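Local coordinates for protein aminoacyl-histidine dipeptidase (Vibrio alginolyticus, PDB 3MRU) that probably hydrolyses dipeptides, including Xaa-His dipeptides such as carnosine, as a zinc-dependent metallopeptidase of the M20C family, at residues G57-K63 with I141-I147; L248-R254 with A266-L272; I368-I372 with V431-G435. All blocks are in the same frame, centred on the assembly; numbering follows the deposited sequence.

Contact 1. Residues G57-K63 with I141-I147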
loop_
_atom_site.group_PDB
_atom_site.type_symbol
_atom_site.label_atom_id
_atom_site.label_comp_id
_atom_site.label_asym_id
_atom_site.label_seq_id
_atom_site.Cartn_x
_atom_site.Cartn_y
_atom_site.Cartn_z
ATOM N N GLY A 57 6.392 -0.853 -22.707
ATOM C CA GLY A 57 7.732 -1.002 -22.156
ATOM C C GLY A 57 8.201 -2.023 -21.129
ATOM O O GLY A 57 9.165 -1.786 -20.404
ATOM N N ASN A 58 7.514 -3.157 -21.072
ATOM C CA ASN A 58 7.825 -4.233 -20.123
ATOM C C ASN A 58 8.551 -5.307 -20.943
ATOM O O ASN A 58 8.264 -5.514 -22.137
ATOM C CB ASN A 58 6.620 -4.824 -19.384
ATOM C CG ASN A 58 5.923 -3.798 -18.514
ATOM O OD1 ASN A 58 6.531 -3.197 -17.619
ATOM N ND2 ASN A 58 4.638 -3.577 -18.785
ATOM N N VAL A 59 9.499 -5.973 -20.285
ATOM C CA VAL A 59 10.376 -6.939 -20.935
ATOM C C VAL A 59 9.890 -8.339 -20.601
ATOM O O VAL A 59 9.514 -8.625 -19.458
ATOM C CB VAL A 59 11.861 -6.762 -20.498
ATOM C CG1 VAL A 59 12.777 -7.609 -21.353
ATOM C CG2 VAL A 59 12.292 -5.287 -20.566
ATOM N N PHE A 60 9.871 -9.192 -21.621
ATOM C CA PHE A 60 9.426 -10.583 -21.498
ATOM C C PHE A 60 10.498 -11.463 -22.116
ATOM O O PHE A 60 10.933 -11.210 -23.239
ATOM C CB PHE A 60 8.115 -10.805 -22.256
ATOM C CG PHE A 60 7.016 -9.860 -21.873
ATOM C CD1 PHE A 60 7.135 -8.491 -22.091
ATOM C CD2 PHE A 60 5.844 -10.344 -21.329
ATOM C CE1 PHE A 60 6.129 -7.631 -21.740
ATOM C CE2 PHE A 60 4.824 -9.487 -20.987
ATOM C CZ PHE A 60 4.971 -8.131 -21.189
ATOM N N ILE A 61 10.927 -12.496 -21.406
ATOM C CA ILE A 61 12.040 -13.288 -21.885
ATOM C C ILE A 61 11.721 -14.756 -21.700
ATOM O O ILE A 61 11.430 -15.204 -20.584
ATOM C CB ILE A 61 13.332 -12.900 -21.148
ATOM C CG1 ILE A 61 13.773 -11.503 -21.553
ATOM C CG2 ILE A 61 14.443 -13.898 -21.428
ATOM C CD1 ILE A 61 14.790 -10.848 -20.617
ATOM N N LYS A 62 11.773 -15.501 -22.797
ATOM C CA LYS A 62 11.324 -16.881 -22.769
ATOM C C LYS A 62 12.466 -17.894 -22.769
ATOM O O LYS A 62 13.314 -17.917 -23.664
ATOM C CB LYS A 62 10.329 -17.152 -23.913
ATOM C CG LYS A 62 9.263 -18.190 -23.546
ATOM C CD LYS A 62 8.376 -18.605 -24.724
ATOM C CE LYS A 62 7.669 -19.946 -24.400
ATOM N NZ LYS A 62 6.761 -20.473 -25.477
ATOM N N LYS A 63 12.480 -18.732 -21.744
ATOM C CA LYS A 63 13.414 -19.831 -21.698
ATOM C C LYS A 63 12.669 -21.150 -21.588
ATOM O O LYS A 63 11.874 -21.331 -20.665
ATOM C CB LYS A 63 14.373 -19.680 -20.531
ATOM C CG LYS A 63 15.316 -20.861 -20.358
ATOM C CD LYS A 63 16.359 -20.522 -19.334
ATOM C CE LYS A 63 17.314 -21.642 -19.114
ATOM N NZ LYS A 63 18.007 -21.384 -17.835
ATOM N N ILE A 141 9.724 -21.250 -18.917
ATOM C CA ILE A 141 9.843 -20.028 -18.125
ATOM C C ILE A 141 9.754 -18.702 -18.879
ATOM O O ILE A 141 10.346 -18.516 -19.945
ATOM C CB ILE A 141 11.138 -20.127 -17.257
ATOM C CG1 ILE A 141 10.811 -20.859 -15.947
ATOM C CG2 ILE A 141 11.724 -18.742 -16.939
ATOM C CD1 ILE A 141 12.024 -21.369 -15.172
ATOM N N GLU A 142 8.992 -17.792 -18.282
ATOM C CA GLU A 142 8.886 -16.412 -18.727
ATOM C C GLU A 142 9.372 -15.522 -17.599
ATOM O O GLU A 142 9.152 -15.819 -16.428
ATOM C CB GLU A 142 7.435 -16.062 -19.069
ATOM C CG GLU A 142 6.746 -17.050 -20.028
ATOM C CD GLU A 142 5.347 -16.598 -20.444
ATOM O OE1 GLU A 142 5.244 -15.618 -21.218
ATOM O OE2 GLU A 142 4.356 -17.223 -19.999
ATOM N N VAL A 143 10.065 -14.450 -17.954
ATOM C CA VAL A 143 10.438 -13.444 -16.984
ATOM C C VAL A 143 9.724 -12.169 -17.364
ATOM O O VAL A 143 9.734 -11.777 -18.532
ATOM C CB VAL A 143 11.993 -13.246 -16.902
ATOM C CG1 VAL A 143 12.372 -11.794 -16.629
ATOM C CG2 VAL A 143 12.573 -14.134 -15.819
ATOM N N LEU A 144 9.089 -11.533 -16.385
ATOM C CA LEU A 144 8.453 -10.248 -16.625
ATOM C C LEU A 144 9.167 -9.142 -15.883
ATOM O O LEU A 144 9.234 -9.153 -14.655
ATOM C CB LEU A 144 6.995 -10.282 -16.180
ATOM C CG LEU A 144 6.048 -9.217 -16.714
ATOM C CD1 LEU A 144 6.768 -8.000 -17.287
ATOM C CD2 LEU A 144 5.237 -9.852 -17.776
ATOM N N LEU A 145 9.688 -8.177 -16.620
ATOM C CA LEU A 145 10.326 -7.058 -15.975
ATOM C C LEU A 145 9.515 -5.813 -16.224
ATOM O O LEU A 145 9.571 -5.229 -17.312
ATOM C CB LEU A 145 11.755 -6.892 -16.471
ATOM C CG LEU A 145 12.682 -8.045 -16.118
ATOM C CD1 LEU A 145 14.000 -7.846 -16.764
ATOM C CD2 LEU A 145 12.859 -8.194 -14.609
ATOM N N THR A 146 8.753 -5.413 -15.208
ATOM C CA THR A 146 7.851 -4.274 -15.324
ATOM C C THR A 146 8.537 -2.962 -15.037
ATOM O O THR A 146 9.479 -2.876 -14.244
ATOM C CB THR A 146 6.643 -4.387 -14.400
ATOM O OG1 THR A 146 7.075 -4.789 -13.100
ATOM C CG2 THR A 146 5.671 -5.392 -14.936
ATOM N N ILE A 147 8.016 -1.941 -15.705
ATOM C CA ILE A 147 8.513 -0.586 -15.635
ATOM C C ILE A 147 7.685 0.163 -14.611
ATOM O O ILE A 147 6.432 0.117 -14.658
ATOM C CB ILE A 147 8.406 0.099 -17.025
ATOM C CG1 ILE A 147 9.685 -0.132 -17.832
ATOM C CG2 ILE A 147 8.157 1.588 -16.906
ATOM C CD1 ILE A 147 10.218 -1.579 -17.885
#
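Val-59, Ile-61 and Lys-63 pair with Leu-145, Val-143 and Ile-141 in an antiparallel two-strand unit of the mixed beta-sheet in which strand 75-80, on the far side of 141-146, carries the zinc ligand His-80. The strand axes lie 4.7 Å apart, with N-to-C directions at 164°. In the Val-59/Leu-145 pair, Leu-145 N meets Val-59 O at 2.9 Å and Val-59 N reaches Leu-145 O at 3.1 Å. Side chains alternate between two faces. On one, Val-59 rests beside Leu-145 (CB to CB, 4.0 Å) and Ile-61 beside Val-143 (CB to CB, 4.5 Å). Helix 36-46 meets this face with Val-41 on Val-59, Ile-40 on both Ile-61 and Leu-145, and Ala-44 on Ile-61; helix 124-132 sets Leu-131 against Ile-61 and Val-143, Cys-127 against Val-143 and Met-124 against Leu-145. Near the metal site, Thr-146 touches His-80 and hydrogen-bonds through OG1 to Gln-78. On the other face the side chains of Phe-60 and Leu-144 run alongside each other, and the ring also meets Trp-163. With chi1 near trans (-162°) Leu-144 carries its methyls alongside Phe-60; CD1 lies over one face of the ring, 4.3 Å above its plane and offset toward the rim.

Contact 2. Residues L248-R254 with A266-L272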
loop_
_atom_site.group_PDB
_atom_site.type_symbol
_atom_site.label_atom_id
_atom_site.label_comp_id
_atom_site.label_asym_id
_atom_site.label_seq_id
_atom_site.Cartn_x
_atom_site.Cartn_y
_atom_site.Cartn_z
ATOM N N LEU A 248 -26.566 24.426 19.185
ATOM C CA LEU A 248 -25.324 24.980 18.653
ATOM C C LEU A 248 -25.208 24.914 17.135
ATOM O O LEU A 248 -25.706 23.996 16.494
ATOM C CB LEU A 248 -24.098 24.362 19.310
ATOM C CG LEU A 248 -23.955 22.863 19.474
ATOM C CD1 LEU A 248 -23.735 22.223 18.144
ATOM C CD2 LEU A 248 -22.756 22.639 20.366
ATOM N N ARG A 249 -24.523 25.918 16.593
ATOM C CA ARG A 249 -24.437 26.166 15.173
ATOM C C ARG A 249 -23.002 25.997 14.748
ATOM O O ARG A 249 -22.074 26.259 15.509
ATOM C CB ARG A 249 -24.883 27.581 14.896
ATOM C CG ARG A 249 -26.202 27.930 15.541
ATOM C CD ARG A 249 -27.381 27.441 14.697
ATOM N NE ARG A 249 -27.275 27.855 13.288
ATOM C CZ ARG A 249 -27.446 29.109 12.848
ATOM N NH1 ARG A 249 -27.727 30.093 13.701
ATOM N NH2 ARG A 249 -27.323 29.385 11.550
ATOM N N LEU A 250 -22.825 25.573 13.509
ATOM C CA LEU A 250 -21.550 25.075 13.047
ATOM C C LEU A 250 -20.829 26.035 12.120
ATOM O O LEU A 250 -21.381 26.487 11.114
ATOM C CB LEU A 250 -21.799 23.768 12.311
ATOM C CG LEU A 250 -20.731 23.006 11.549
ATOM C CD1 LEU A 250 -19.813 22.294 12.504
ATOM C CD2 LEU A 250 -21.445 22.008 10.674
ATOM N N VAL A 251 -19.596 26.367 12.467
ATOM C CA VAL A 251 -18.784 27.190 11.571
ATOM C C VAL A 251 -17.677 26.447 10.805
ATOM O O VAL A 251 -17.525 26.597 9.599
ATOM C CB VAL A 251 -18.246 28.515 12.287
ATOM C CG1 VAL A 251 -18.223 28.392 13.804
ATOM C CG2 VAL A 251 -16.886 28.952 11.752
ATOM N N GLU A 252 -16.950 25.605 11.525
ATOM C CA GLU A 252 -15.724 25.004 11.028
ATOM C C GLU A 252 -15.637 23.505 11.420
ATOM O O GLU A 252 -16.021 23.126 12.527
ATOM C CB GLU A 252 -14.518 25.792 11.572
ATOM C CG GLU A 252 -13.141 25.289 11.175
ATOM C CD GLU A 252 -12.742 25.719 9.787
ATOM O OE1 GLU A 252 -11.528 25.964 9.574
ATOM O OE2 GLU A 252 -13.636 25.813 8.912
ATOM N N PHE A 253 -15.126 22.681 10.505
ATOM C CA PHE A 253 -14.907 21.250 10.724
ATOM C C PHE A 253 -13.647 20.842 9.931
ATOM O O PHE A 253 -13.659 20.772 8.698
ATOM C CB PHE A 253 -16.142 20.439 10.258
ATOM C CG PHE A 253 -16.301 19.066 10.917
ATOM C CD1 PHE A 253 -17.570 18.595 11.245
ATOM C CD2 PHE A 253 -15.201 18.249 11.191
ATOM C CE1 PHE A 253 -17.741 17.343 11.838
ATOM C CE2 PHE A 253 -15.366 17.004 11.787
ATOM C CZ PHE A 253 -16.639 16.555 12.110
ATOM N N ARG A 254 -12.563 20.577 10.640
ATOM C CA ARG A 254 -11.320 20.208 10.005
ATOM C C ARG A 254 -10.792 18.982 10.722
ATOM O O ARG A 254 -10.650 18.991 11.951
ATOM C CB ARG A 254 -10.323 21.367 10.129
ATOM C CG ARG A 254 -8.943 21.175 9.461
ATOM C CD ARG A 254 -9.008 21.355 7.942
ATOM N NE ARG A 254 -10.247 22.044 7.533
ATOM C CZ ARG A 254 -10.403 23.371 7.466
ATOM N NH1 ARG A 254 -11.577 23.871 7.094
ATOM N NH2 ARG A 254 -9.397 24.202 7.768
ATOM N N ALA A 266 -8.827 16.076 15.059
ATOM C CA ALA A 266 -9.904 16.688 14.310
ATOM C C ALA A 266 -10.525 17.714 15.194
ATOM O O ALA A 266 -10.415 17.629 16.409
ATOM C CB ALA A 266 -10.925 15.665 13.938
ATOM N N PHE A 267 -11.188 18.691 14.606
ATOM C CA PHE A 267 -11.834 19.691 15.425
ATOM C C PHE A 267 -12.984 20.381 14.733
ATOM O O PHE A 267 -13.043 20.456 13.511
ATOM C CB PHE A 267 -10.815 20.723 15.905
ATOM C CG PHE A 267 -10.408 21.726 14.858
ATOM C CD1 PHE A 267 -11.265 22.774 14.497
ATOM C CD2 PHE A 267 -9.149 21.656 14.271
ATOM C CE1 PHE A 267 -10.893 23.711 13.551
ATOM C CE2 PHE A 267 -8.759 22.612 13.318
ATOM C CZ PHE A 267 -9.640 23.635 12.963
ATOM N N VAL A 268 -13.889 20.900 15.540
ATOM C CA VAL A 268 -14.982 21.675 15.055
ATOM C C VAL A 268 -14.922 22.950 15.870
ATOM O O VAL A 268 -14.607 22.910 17.062
ATOM C CB VAL A 268 -16.330 20.930 15.263
ATOM C CG1 VAL A 268 -16.763 21.000 16.715
ATOM C CG2 VAL A 268 -17.417 21.548 14.448
ATOM N N THR A 269 -15.167 24.089 15.224
ATOM C CA THR A 269 -15.489 25.299 15.974
ATOM C C THR A 269 -16.971 25.544 15.750
ATOM O O THR A 269 -17.485 25.345 14.655
ATOM C CB THR A 269 -14.623 26.545 15.611
ATOM O OG1 THR A 269 -15.174 27.213 14.478
ATOM C CG2 THR A 269 -13.162 26.175 15.332
ATOM N N VAL A 270 -17.663 25.923 16.811
ATOM C CA VAL A 270 -19.093 26.127 16.741
ATOM C C VAL A 270 -19.483 27.408 17.469
ATOM O O VAL A 270 -18.752 27.899 18.351
ATOM C CB VAL A 270 -19.919 24.917 17.357
ATOM C CG1 VAL A 270 -19.524 23.567 16.730
ATOM C CG2 VAL A 270 -19.814 24.864 18.900
ATOM N N ALA A 271 -20.653 27.922 17.090
ATOM C CA ALA A 271 -21.321 28.998 17.793
ATOM C C ALA A 271 -22.469 28.424 18.622
ATOM O O ALA A 271 -23.164 27.509 18.177
ATOM C CB ALA A 271 -21.849 30.001 16.796
ATOM N N LEU A 272 -22.658 28.967 19.831
ATOM C CA LEU A 272 -23.768 28.586 20.742
ATOM C C LEU A 272 -24.127 29.739 21.698
ATOM O O LEU A 272 -23.272 30.605 21.962
ATOM C CB LEU A 272 -23.431 27.318 21.549
ATOM C CG LEU A 272 -22.620 27.352 22.847
ATOM C CD1 LEU A 272 -22.717 26.000 23.518
ATOM C CD2 LEU A 272 -21.158 27.712 22.627
#
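Thr-269 O is gripped by two consecutive amides, Val-251 N and Glu-252 N, each at 3.2 Å and both from the same face of the carbonyl plane. Two residues facing one define a classic beta bulge, and the register shifts by one there; Val-251 has the backbone angles (phi -105°, psi -45°) that make room for the extra residue. The bulge lets Leu-250 and Phe-253, three apart in sequence, face the same side of the sheet as Val-268 and Val-270. Regular antiparallel pairing resumes beyond it, with Arg-254 N bonded to Phe-267 O at 2.9 Å. Here the side chains of Arg-254 and Phe-267 run together: CB of Arg-254 stands 4.0 Å from the centroid of the Phe-267 ring, over its face, as a CH-pi contact. The arginine chain bends back so that NH1 reaches Glu-252 OE1 at 3.2 Å, a salt bridge along the strand, while CG of Glu-252 lies 3.6 Å from CE1 of Phe-267. The pair belongs to the region matching the M20 dimerisation family. Strand 205-213 flanks 266-273 and strand 346-358 flanks 249-255; helix 231-242 packs on Phe-253 and Val-268, and helix 318-330 on Leu-250 and Phe-253.

Contact 3. Residues I368-I372 with V431-G435; sequences IRSLI and VIHAG
This is side-chain packing where strands 361-370 and 430-432 end and their following loops begin, near the centre of the chain. Both strands pair with the long strand 181-199, the first antiparallel to it and the second parallel. The CA atoms of Arg-369 and His-433, the nearest across the contact, are 7.2 Å apart, too far for a beta bridge, and the segments share no hydrogen bond. Arg-369 instead sends an extended chain past the imidazole: its CB lies 3.5 Å from NE2 of His-433, and its CD lies 3.5 Å from CD2 of the same ring. Beyond CD, the guanidinium presents one face to the carbonyl O of His-433, with NH1 3.9 Å from that O; its plane stands 64° from the ring plane. Ser-349 OG is hydrogen-bonded to NE2 of His-433, and Ser-220 OG to NE of Arg-369. Leu-371 brings CD2 to within 3.7 Å of CG1 of Val-431 and 4.1 Å of ND1 of His-433; it thus meets the ring at its ND1 corner, Arg-369 at its NE2-CD2 side. The backbone turns sharply at His-433 (phi -87°, psi 64°), with a weak bond from Ala-434 N to Ile-432 O. This is the inverse gamma turn, here ending a strand whose Ile-432 side chain lies about 12 Å from a zinc ion.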
loop_
_atom_site.group_PDB
_atom_site.type_symbol
_atom_site.label_atom_id
_atom_site.label_comp_id
_atom_site.label_asym_id
_atom_site.label_seq_id
_atom_site.Cartn_x
_atom_site.Cartn_y
_atom_site.Cartn_z
ATOM N N ILE A 368 -11.641 3.628 0.196
ATOM C CA ILE A 368 -12.143 2.286 0.389
ATOM C C ILE A 368 -11.070 1.321 -0.047
ATOM O O ILE A 368 -10.460 1.495 -1.119
ATOM C CB ILE A 368 -13.427 2.035 -0.431
ATOM C CG1 ILE A 368 -14.470 3.101 -0.107
ATOM C CG2 ILE A 368 -13.961 0.654 -0.163
ATOM C CD1 ILE A 368 -15.628 3.195 -1.100
ATOM N N ARG A 369 -10.837 0.311 0.785
ATOM C CA ARG A 369 -9.931 -0.777 0.463
ATOM C C ARG A 369 -10.700 -2.075 0.449
ATOM O O ARG A 369 -11.704 -2.214 1.163
ATOM C CB ARG A 369 -8.879 -0.888 1.523
ATOM C CG ARG A 369 -7.950 0.231 1.547
ATOM C CD ARG A 369 -7.068 0.032 2.733
ATOM N NE ARG A 369 -6.143 1.139 2.924
ATOM C CZ ARG A 369 -5.199 1.474 2.058
ATOM N NH1 ARG A 369 -5.077 0.805 0.917
ATOM N NH2 ARG A 369 -4.405 2.497 2.319
ATOM N N SER A 370 -10.221 -3.027 -0.352
ATOM C CA SER A 370 -10.819 -4.349 -0.423
ATOM C C SER A 370 -9.944 -5.339 -1.192
ATOM O O SER A 370 -9.219 -4.954 -2.108
ATOM C CB SER A 370 -12.244 -4.265 -0.963
ATOM O OG SER A 370 -12.789 -5.566 -1.013
ATOM N N LEU A 371 -10.067 -6.619 -0.830
ATOM C CA LEU A 371 -9.394 -7.708 -1.525
ATOM C C LEU A 371 -10.327 -8.118 -2.645
ATOM O O LEU A 371 -9.909 -8.220 -3.800
ATOM C CB LEU A 371 -9.137 -8.899 -0.616
ATOM C CG LEU A 371 -8.687 -8.680 0.825
ATOM C CD1 LEU A 371 -8.645 -10.010 1.535
ATOM C CD2 LEU A 371 -7.321 -8.039 0.879
ATOM N N ILE A 372 -11.597 -8.351 -2.321
ATOM C CA ILE A 372 -12.564 -8.588 -3.400
ATOM C C ILE A 372 -12.995 -7.239 -4.004
ATOM O O ILE A 372 -13.538 -6.371 -3.316
ATOM C CB ILE A 372 -13.787 -9.476 -2.986
ATOM C CG1 ILE A 372 -13.318 -10.812 -2.380
ATOM C CG2 ILE A 372 -14.706 -9.721 -4.209
ATOM C CD1 ILE A 372 -12.574 -11.781 -3.311
ATOM N N VAL A 431 -1.545 -11.543 4.048
ATOM C CA VAL A 431 -2.389 -10.753 3.156
ATOM C C VAL A 431 -2.339 -9.327 3.684
ATOM O O VAL A 431 -2.788 -9.072 4.795
ATOM C CB VAL A 431 -3.853 -11.250 3.130
ATOM C CG1 VAL A 431 -4.728 -10.295 2.362
ATOM C CG2 VAL A 431 -3.935 -12.582 2.473
ATOM N N ILE A 432 -1.757 -8.404 2.924
ATOM C CA ILE A 432 -1.735 -7.012 3.378
ATOM C C ILE A 432 -2.920 -6.257 2.845
ATOM O O ILE A 432 -3.340 -6.432 1.697
ATOM C CB ILE A 432 -0.421 -6.187 3.076
ATOM C CG1 ILE A 432 0.365 -6.745 1.894
ATOM C CG2 ILE A 432 0.446 -6.066 4.317
ATOM C CD1 ILE A 432 -0.265 -6.490 0.543
ATOM N N HIS A 433 -3.449 -5.403 3.703
ATOM C CA HIS A 433 -4.570 -4.593 3.339
ATOM C C HIS A 433 -3.957 -3.358 2.695
ATOM O O HIS A 433 -4.085 -2.240 3.221
ATOM C CB HIS A 433 -5.396 -4.248 4.582
ATOM C CG HIS A 433 -6.847 -4.077 4.293
ATOM N ND1 HIS A 433 -7.617 -5.086 3.761
ATOM C CD2 HIS A 433 -7.663 -3.009 4.430
ATOM C CE1 HIS A 433 -8.846 -4.643 3.580
ATOM N NE2 HIS A 433 -8.903 -3.388 3.986
ATOM N N ALA A 434 -3.283 -3.587 1.558
ATOM C CA ALA A 434 -2.534 -2.552 0.845
ATOM C C ALA A 434 -2.305 -2.921 -0.626
ATOM O O ALA A 434 -2.599 -4.035 -1.060
ATOM C CB ALA A 434 -1.239 -2.232 1.522
ATOM N N GLY A 435 -1.782 -1.969 -1.394
ATOM C CA GLY A 435 -1.538 -2.167 -2.816
ATOM C C GLY A 435 -0.130 -2.633 -3.120
ATOM O O GLY A 435 0.844 -2.071 -2.618
#

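From the N terminus, contact 1 comes first, joining 57-63 to 141-147 and closing a loop of 77 residues that includes strand 75-80 and helix 124-132. Contact 2 closes a much shorter excursion, the 11 residues between 254 and 266. Contact 3 then encloses 58 residues, helix 373-389 among them. The three follow in series, so none nests within or crosses another. Contacts 1 and 2 lie on opposite sides of the chain's centre, their own centres about 56 Å apart, while contact 3 is about 26 Å from contact 1 and about 34 Å from contact 2, centre to centre. Contacts 2 and 3 both belong to the large branched sheet; contact 1 belongs to the separate mixed sheet near the zinc ions.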